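Local coordinates for protein Protease/Reverse transcriptase/ribonuclease H (Eastern chimpanzee simian foamy virus, PDB 7KSF) that probably cleaves viral polyproteins with its aspartic protease, copies viral RNA into DNA with its reverse transcriptase and degrades the RNA of the hybrid with its ribonuclease H, at residues L6-I10 with T59-K63; V62-V67 with P87-Q91. The protein carries 1 engineered substitution. One frame throughout, in Å; residues are numbered along the deposited sequence.

Interaction 1: residues L6-I10 with T59-K63; sequences LPAEI and TFKVK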
ATOM      1  N   LEU A   6      11.356 -10.675 -32.064  1.00 85.11           N
ATOM      2  CA  LEU A   6      11.738 -11.823 -32.858  1.00 86.71           C
ATOM      3  C   LEU A   6      13.239 -12.059 -32.745  1.00 93.90           C
ATOM      4  O   LEU A   6      14.025 -11.132 -32.988  1.00102.80           O
ATOM      5  CB  LEU A   6      11.349 -11.606 -34.323  1.00 86.89           C
ATOM      6  CG  LEU A   6       9.934 -11.050 -34.485  1.00 90.81           C
ATOM      7  CD1 LEU A   6       9.776 -10.346 -35.819  1.00 88.66           C
ATOM      8  CD2 LEU A   6       8.904 -12.161 -34.331  1.00106.02           C
ATOM      9  N   PRO A   7      13.673 -13.266 -32.386  1.00 89.12           N
ATOM     10  CA  PRO A   7      15.117 -13.518 -32.283  1.00101.07           C
ATOM     11  C   PRO A   7      15.786 -13.446 -33.644  1.00109.84           C
ATOM     12  O   PRO A   7      15.264 -13.950 -34.642  1.00116.50           O
ATOM     13  CB  PRO A   7      15.189 -14.932 -31.694  1.00 98.56           C
ATOM     14  CG  PRO A   7      13.897 -15.568 -32.091  1.00 93.43           C
ATOM     15  CD  PRO A   7      12.876 -14.463 -32.075  1.00 89.09           C
ATOM     16  N   ALA A   8      16.952 -12.807 -33.683  1.00116.47           N
ATOM     17  CA  ALA A   8      17.652 -12.604 -34.943  1.00114.23           C
ATOM     18  C   ALA A   8      19.143 -12.468 -34.684  1.00 97.12           C
ATOM     19  O   ALA A   8      19.560 -11.912 -33.666  1.00104.59           O
ATOM     20  CB  ALA A   8      17.127 -11.363 -35.674  1.00105.03           C
ATOM     21  N   GLU A   9      19.940 -12.972 -35.623  1.00 98.15           N
ATOM     22  CA  GLU A   9      21.390 -12.827 -35.597  1.00 99.88           C
ATOM     23  C   GLU A   9      21.841 -12.106 -36.862  1.00100.31           C
ATOM     24  O   GLU A   9      21.439 -12.480 -37.969  1.00116.30           O
ATOM     25  CB  GLU A   9      22.079 -14.191 -35.487  1.00108.14           C
ATOM     26  CG  GLU A   9      23.577 -14.150 -35.706  1.00116.61           C
ATOM     27  CD  GLU A   9      24.201 -15.530 -35.685  1.00127.28           C
ATOM     28  OE1 GLU A   9      23.660 -16.420 -34.997  1.00128.88           O
ATOM     29  OE2 GLU A   9      25.226 -15.724 -36.371  1.00120.86           O
ATOM     30  N   ILE A  10      22.677 -11.077 -36.703  1.00 95.41           N
ATOM     31  CA  ILE A  10      23.153 -10.268 -37.824  1.00 94.95           C
ATOM     32  C   ILE A  10      24.608 -10.594 -38.161  1.00 99.02           C
ATOM     33  O   ILE A  10      24.909 -11.064 -39.260  1.00 98.59           O
ATOM     34  CB  ILE A  10      22.954  -8.756 -37.554  1.00 89.49           C
ATOM     35  CG1 ILE A  10      23.754  -7.922 -38.557  1.00 87.82           C
ATOM     36  CG2 ILE A  10      23.326  -8.402 -36.127  1.00 89.81           C
ATOM     37  CD1 ILE A  10      23.513  -6.421 -38.447  1.00 86.13           C
ATOM     38  N   THR A  59      23.151  -8.689 -45.010  1.00 93.26           N
ATOM     39  CA  THR A  59      22.433  -9.942 -44.832  1.00 94.24           C
ATOM     40  C   THR A  59      22.448 -10.333 -43.362  1.00 93.76           C
ATOM     41  O   THR A  59      23.459 -10.159 -42.673  1.00 93.25           O
ATOM     42  CB  THR A  59      23.053 -11.056 -45.677  1.00100.61           C
ATOM     43  OG1 THR A  59      23.167 -10.620 -47.037  1.00125.60           O
ATOM     44  CG2 THR A  59      22.187 -12.309 -45.630  1.00101.58           C
ATOM     45  N   PHE A  60      21.323 -10.865 -42.889  1.00 93.76           N
ATOM     46  CA  PHE A  60      21.176 -11.246 -41.494  1.00 93.19           C
ATOM     47  C   PHE A  60      20.124 -12.341 -41.387  1.00 93.27           C
ATOM     48  O   PHE A  60      19.280 -12.506 -42.269  1.00 96.30           O
ATOM     49  CB  PHE A  60      20.798 -10.044 -40.623  1.00104.10           C
ATOM     50  CG  PHE A  60      19.587  -9.304 -41.111  1.00101.20           C
ATOM     51  CD1 PHE A  60      18.321  -9.654 -40.670  1.00 93.30           C
ATOM     52  CD2 PHE A  60      19.713  -8.258 -42.010  1.00100.76           C
ATOM     53  CE1 PHE A  60      17.205  -8.976 -41.116  1.00 98.13           C
ATOM     54  CE2 PHE A  60      18.600  -7.576 -42.462  1.00 98.26           C
ATOM     55  CZ  PHE A  60      17.344  -7.936 -42.014  1.00 93.02           C
ATOM     56  N   LYS A  61      20.184 -13.085 -40.287  1.00 93.02           N
ATOM     57  CA  LYS A  61      19.250 -14.167 -40.030  1.00 93.07           C
ATOM     58  C   LYS A  61      18.071 -13.670 -39.205  1.00101.32           C
ATOM     59  O   LYS A  61      18.242 -12.895 -38.261  1.00103.12           O
ATOM     60  CB  LYS A  61      19.937 -15.320 -39.296  1.00 93.37           C
ATOM     61  CG  LYS A  61      21.072 -15.971 -40.062  1.00 97.46           C
ATOM     62  CD  LYS A  61      21.699 -17.092 -39.247  1.00105.26           C
ATOM     63  CE  LYS A  61      22.874 -17.720 -39.982  1.00115.66           C
ATOM     64  NZ  LYS A  61      23.521 -18.797 -39.180  1.00100.86           N
ATOM     65  N   VAL A  62      16.875 -14.119 -39.572  1.00107.55           N
ATOM     66  CA  VAL A  62      15.660 -13.885 -38.797  1.00 92.29           C
ATOM     67  C   VAL A  62      15.071 -15.253 -38.489  1.00 92.51           C
ATOM     68  O   VAL A  62      14.622 -15.963 -39.400  1.00 92.99           O
ATOM     69  CB  VAL A  62      14.654 -13.000 -39.542  1.00 92.16           C
ATOM     70  CG1 VAL A  62      13.324 -12.973 -38.806  1.00 92.03           C
ATOM     71  CG2 VAL A  62      15.205 -11.592 -39.694  1.00 92.01           C
ATOM     72  N   LYS A  63      15.083 -15.633 -37.207  1.00 92.14           N
ATOM     73  CA  LYS A  63      14.651 -16.960 -36.764  1.00 92.36           C
ATOM     74  C   LYS A  63      15.446 -18.073 -37.442  1.00 92.34           C
ATOM     75  O   LYS A  63      14.961 -19.198 -37.585  1.00 94.66           O
ATOM     76  CB  LYS A  63      13.150 -17.172 -36.993  1.00101.74           C
ATOM     77  CG  LYS A  63      12.243 -16.344 -36.103  1.00 91.15           C
ATOM     78  CD  LYS A  63      10.783 -16.698 -36.337  1.00 89.78           C
ATOM     79  CE  LYS A  63       9.885 -15.994 -35.334  1.00104.84           C
ATOM     80  NZ  LYS A  63       8.454 -16.374 -35.479  1.00 95.85           N
TER
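Glu-9 sends CG anti to its backbone N (chi1 169°), and Lys-61 is extended beyond CG, so both chains run well out from their strands. The two residues are a cross-strand pair of an antiparallel strand pairing in the aspartic protease part of the chain, which puts both side chains on one face of the sheet. OE2 of Glu-9 and NZ of Lys-61 remain 4.5 Å apart, too far for a salt bridge. The backbones do the main holding. Glu-9 and Lys-61 form a hydrogen-bonded pair: Lys-61 N reaches Glu-9 O at 2.7 Å. The return bond, Glu-9 N to Lys-61 O at 3.1 Å, is the less straight one. Ala-8 and Val-62 form the next, non-hydrogen-bonded pair. Their side chains lie on the other face. At one end, CB of Phe-60 packs 4.0 Å from CB of Ile-10. The Phe-60 ring turns away from segment 6-10 and touches Val-67 on strand 65-74. At the other end, Lys-63 N donates to Pro-7 O at 3.1 Å. Beside this bond the extended Lys-63 side chain passes obliquely across Leu-6, and its CE meets CD2 of Leu-6 at 4.1 Å.

Interaction 2: residues V62-V67 with P87-Q91; sequences VKGRKV and PWLTQ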
ATOM      1  N   VAL A  62      16.875 -14.119 -39.572  1.00107.55           N
ATOM      2  CA  VAL A  62      15.660 -13.885 -38.797  1.00 92.29           C
ATOM      3  C   VAL A  62      15.071 -15.253 -38.489  1.00 92.51           C
ATOM      4  O   VAL A  62      14.622 -15.963 -39.400  1.00 92.99           O
ATOM      5  CB  VAL A  62      14.654 -13.000 -39.542  1.00 92.16           C
ATOM      6  CG1 VAL A  62      13.324 -12.973 -38.806  1.00 92.03           C
ATOM      7  CG2 VAL A  62      15.205 -11.592 -39.694  1.00 92.01           C
ATOM      8  N   LYS A  63      15.083 -15.633 -37.207  1.00 92.14           N
ATOM      9  CA  LYS A  63      14.651 -16.960 -36.764  1.00 92.36           C
ATOM     10  C   LYS A  63      15.446 -18.073 -37.442  1.00 92.34           C
ATOM     11  O   LYS A  63      14.961 -19.198 -37.585  1.00 94.66           O
ATOM     12  CB  LYS A  63      13.150 -17.172 -36.993  1.00101.74           C
ATOM     13  CG  LYS A  63      12.243 -16.344 -36.103  1.00 91.15           C
ATOM     14  CD  LYS A  63      10.783 -16.698 -36.337  1.00 89.78           C
ATOM     15  CE  LYS A  63       9.885 -15.994 -35.334  1.00104.84           C
ATOM     16  NZ  LYS A  63       8.454 -16.374 -35.479  1.00 95.85           N
ATOM     17  N   GLY A  64      16.670 -17.773 -37.874  1.00 93.49           N
ATOM     18  CA  GLY A  64      17.514 -18.742 -38.535  1.00100.53           C
ATOM     19  C   GLY A  64      17.579 -18.623 -40.046  1.00104.42           C
ATOM     20  O   GLY A  64      18.495 -19.194 -40.652  1.00 94.50           O
ATOM     21  N   ARG A  65      16.645 -17.907 -40.670  1.00 95.02           N
ATOM     22  CA  ARG A  65      16.631 -17.732 -42.117  1.00 94.18           C
ATOM     23  C   ARG A  65      17.251 -16.390 -42.484  1.00 93.96           C
ATOM     24  O   ARG A  65      16.899 -15.360 -41.901  1.00 99.38           O
ATOM     25  CB  ARG A  65      15.208 -17.820 -42.671  1.00108.81           C
ATOM     26  CG  ARG A  65      14.646 -19.228 -42.731  1.00110.91           C
ATOM     27  CD  ARG A  65      13.481 -19.317 -43.704  1.00109.06           C
ATOM     28  NE  ARG A  65      13.873 -18.931 -45.055  1.00112.96           N
ATOM     29  CZ  ARG A  65      13.073 -19.003 -46.116  1.00107.05           C
ATOM     30  NH1 ARG A  65      11.833 -19.453 -45.984  1.00124.24           N
ATOM     31  NH2 ARG A  65      13.514 -18.628 -47.309  1.00108.65           N
ATOM     32  N   LYS A  66      18.165 -16.409 -43.453  1.00106.33           N
ATOM     33  CA  LYS A  66      18.845 -15.193 -43.868  1.00102.38           C
ATOM     34  C   LYS A  66      17.887 -14.246 -44.583  1.00107.73           C
ATOM     35  O   LYS A  66      16.925 -14.667 -45.232  1.00121.23           O
ATOM     36  CB  LYS A  66      20.022 -15.526 -44.785  1.00 92.81           C
ATOM     37  CG  LYS A  66      21.088 -16.395 -44.143  1.00 91.95           C
ATOM     38  CD  LYS A  66      22.246 -16.629 -45.101  1.00 90.35           C
ATOM     39  CE  LYS A  66      23.276 -17.571 -44.499  1.00 90.52           C
ATOM     40  NZ  LYS A  66      22.698 -18.911 -44.217  1.00 92.43           N
ATOM     41  N   VAL A  67      18.165 -12.949 -44.454  1.00 95.03           N
ATOM     42  CA  VAL A  67      17.364 -11.894 -45.071  1.00 95.00           C
ATOM     43  C   VAL A  67      18.304 -10.837 -45.630  1.00 94.98           C
ATOM     44  O   VAL A  67      19.226 -10.392 -44.937  1.00105.24           O
ATOM     45  CB  VAL A  67      16.370 -11.258 -44.075  1.00 94.28           C
ATOM     46  CG1 VAL A  67      15.748 -10.010 -44.674  1.00 99.26           C
ATOM     47  CG2 VAL A  67      15.294 -12.256 -43.682  1.00 99.31           C
ATOM     48  N   PRO A  87       8.468 -10.696 -46.272  1.00 97.50           N
ATOM     49  CA  PRO A  87       7.083 -10.954 -46.672  1.00 98.46           C
ATOM     50  C   PRO A  87       6.535 -12.244 -46.088  1.00 98.19           C
ATOM     51  O   PRO A  87       5.329 -12.360 -45.859  1.00106.73           O
ATOM     52  CB  PRO A  87       7.175 -11.025 -48.202  1.00101.29           C
ATOM     53  CG  PRO A  87       8.543 -11.552 -48.448  1.00100.83           C
ATOM     54  CD  PRO A  87       9.422 -10.993 -47.354  1.00 97.66           C
ATOM     55  N   TRP A  88       7.411 -13.220 -45.840  1.00 97.52           N
ATOM     56  CA  TRP A  88       6.955 -14.493 -45.293  1.00 98.70           C
ATOM     57  C   TRP A  88       6.504 -14.340 -43.846  1.00 95.48           C
ATOM     58  O   TRP A  88       5.386 -14.725 -43.489  1.00 94.37           O
ATOM     59  CB  TRP A  88       8.055 -15.549 -45.410  1.00 98.07           C
ATOM     60  CG  TRP A  88       9.390 -15.077 -44.935  1.00 97.14           C
ATOM     61  CD1 TRP A  88      10.269 -14.294 -45.621  1.00 97.06           C
ATOM     62  CD2 TRP A  88      10.008 -15.363 -43.673  1.00 96.05           C
ATOM     63  NE1 TRP A  88      11.394 -14.070 -44.866  1.00114.31           N
ATOM     64  CE2 TRP A  88      11.259 -14.715 -43.668  1.00108.19           C
ATOM     65  CE3 TRP A  88       9.624 -16.100 -42.549  1.00 99.53           C
ATOM     66  CZ2 TRP A  88      12.129 -14.781 -42.582  1.00 95.69           C
ATOM     67  CZ3 TRP A  88      10.489 -16.166 -41.472  1.00104.28           C
ATOM     68  CH2 TRP A  88      11.727 -15.509 -41.496  1.00 94.47           C
ATOM     69  N   LEU A  89       7.360 -13.775 -43.002  1.00 95.43           N
ATOM     70  CA  LEU A  89       7.020 -13.606 -41.598  1.00 97.79           C
ATOM     71  C   LEU A  89       5.916 -12.571 -41.435  1.00100.02           C
ATOM     72  O   LEU A  89       5.989 -11.471 -41.997  1.00 95.18           O
ATOM     73  CB  LEU A  89       8.252 -13.198 -40.801  1.00104.84           C
ATOM     74  CG  LEU A  89       8.040 -12.799 -39.344  1.00104.36           C
ATOM     75  CD1 LEU A  89       7.451 -13.956 -38.556  1.00 93.15           C
ATOM     76  CD2 LEU A  89       9.362 -12.354 -38.751  1.00101.04           C
ATOM     77  N   THR A  90       4.894 -12.925 -40.666  1.00110.24           N
ATOM     78  CA  THR A  90       3.763 -12.052 -40.404  1.00 94.67           C
ATOM     79  C   THR A  90       3.842 -11.506 -38.987  1.00 93.77           C
ATOM     80  O   THR A  90       4.535 -12.050 -38.121  1.00 93.12           O
ATOM     81  CB  THR A  90       2.440 -12.798 -40.613  1.00 93.60           C
ATOM     82  OG1 THR A  90       1.347 -11.963 -40.208  1.00113.29           O
ATOM     83  CG2 THR A  90       2.412 -14.084 -39.799  1.00 93.26           C
ATOM     84  N   GLN A  91       3.127 -10.410 -38.759  1.00 93.22           N
ATOM     85  CA  GLN A  91       3.077  -9.796 -37.442  1.00 98.93           C
ATOM     86  C   GLN A  91       2.134 -10.578 -36.537  1.00 90.81           C
ATOM     87  O   GLN A  91       1.012 -10.918 -36.933  1.00 90.72           O
ATOM     88  CB  GLN A  91       2.628  -8.341 -37.552  1.00100.35           C
ATOM     89  CG  GLN A  91       2.310  -7.665 -36.229  1.00 96.09           C
ATOM     90  CD  GLN A  91       0.838  -7.749 -35.868  1.00102.13           C
ATOM     91  OE1 GLN A  91       0.480  -7.996 -34.717  1.00 99.59           O
ATOM     92  NE2 GLN A  91      -0.024  -7.537 -36.856  1.00103.76           N
TER
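A type I' beta turn from Val-62 to Arg-65 joins two neighbouring antiparallel strands of the protease part into a tight beta hairpin, and the loop around Trp-88 packs against it. The turn is held from both ends: Val-62 N bonds to Arg-65 O, and Arg-65 N bonds to Val-62 O at 3.1 Å. No hydrogen bond crosses to segment 87-91, so the contact rests on side-chain packing.

Trp-88 makes the largest contribution. Its chi1 of 48° sets CG between the backbone N and the carbonyl carbon, and the six-membered end of the indole reaches the hairpin. CH2 lies 3.6 Å from Val-62 O, which sits at the ring edge near its plane. CG2 of Val-67 is also at the edge, 4.2 Å from CZ2. CB of Arg-65 approaches CZ2 obliquely. The guanidinium carbon CZ of Arg-65 lies almost on the normal of the five-membered ring, but 5.3 Å from its centroid, so any cation-pi attraction is weak at most.

Val-62 CG1 meets two partners, CH2 of Trp-88 and CD2 of Leu-89, each at 4.0 Å. Leu-89 is the next residue in the same loop as Trp-88, and its CB covers one indole face from within the loop, offset toward the rim. The other Leu-89 methyl, CD1, touches NZ of Lys-63, and these two side chains cross at about a right angle.

Around the contact, Lys-66 touches Thr-59 and Lys-61 of strand 52-62. The loop carrying Trp-88 follows strand 79-81 and precedes helix 102-112.

In the fold
From the N terminus, strand 6-9 comes first. Interaction 1 brings it beside the end of strand 52-62 and closes a loop of 48 residues that contains strands but no helix. The chain then turns directly into strand 65-74. Interaction 2 begins on this turn and closes a shorter loop of 19 residues at 87-91. The two loops follow one another; the contacts share Val-62 and Lys-63, and neither loop encloses the other. A probable hydrogen bond from Val-67 N to Phe-60 O links the two contacts within the sheet. CD1 of Leu-6 also packs on CD2 of Leu-89, joining strand 6-9 to the loop at 87-91.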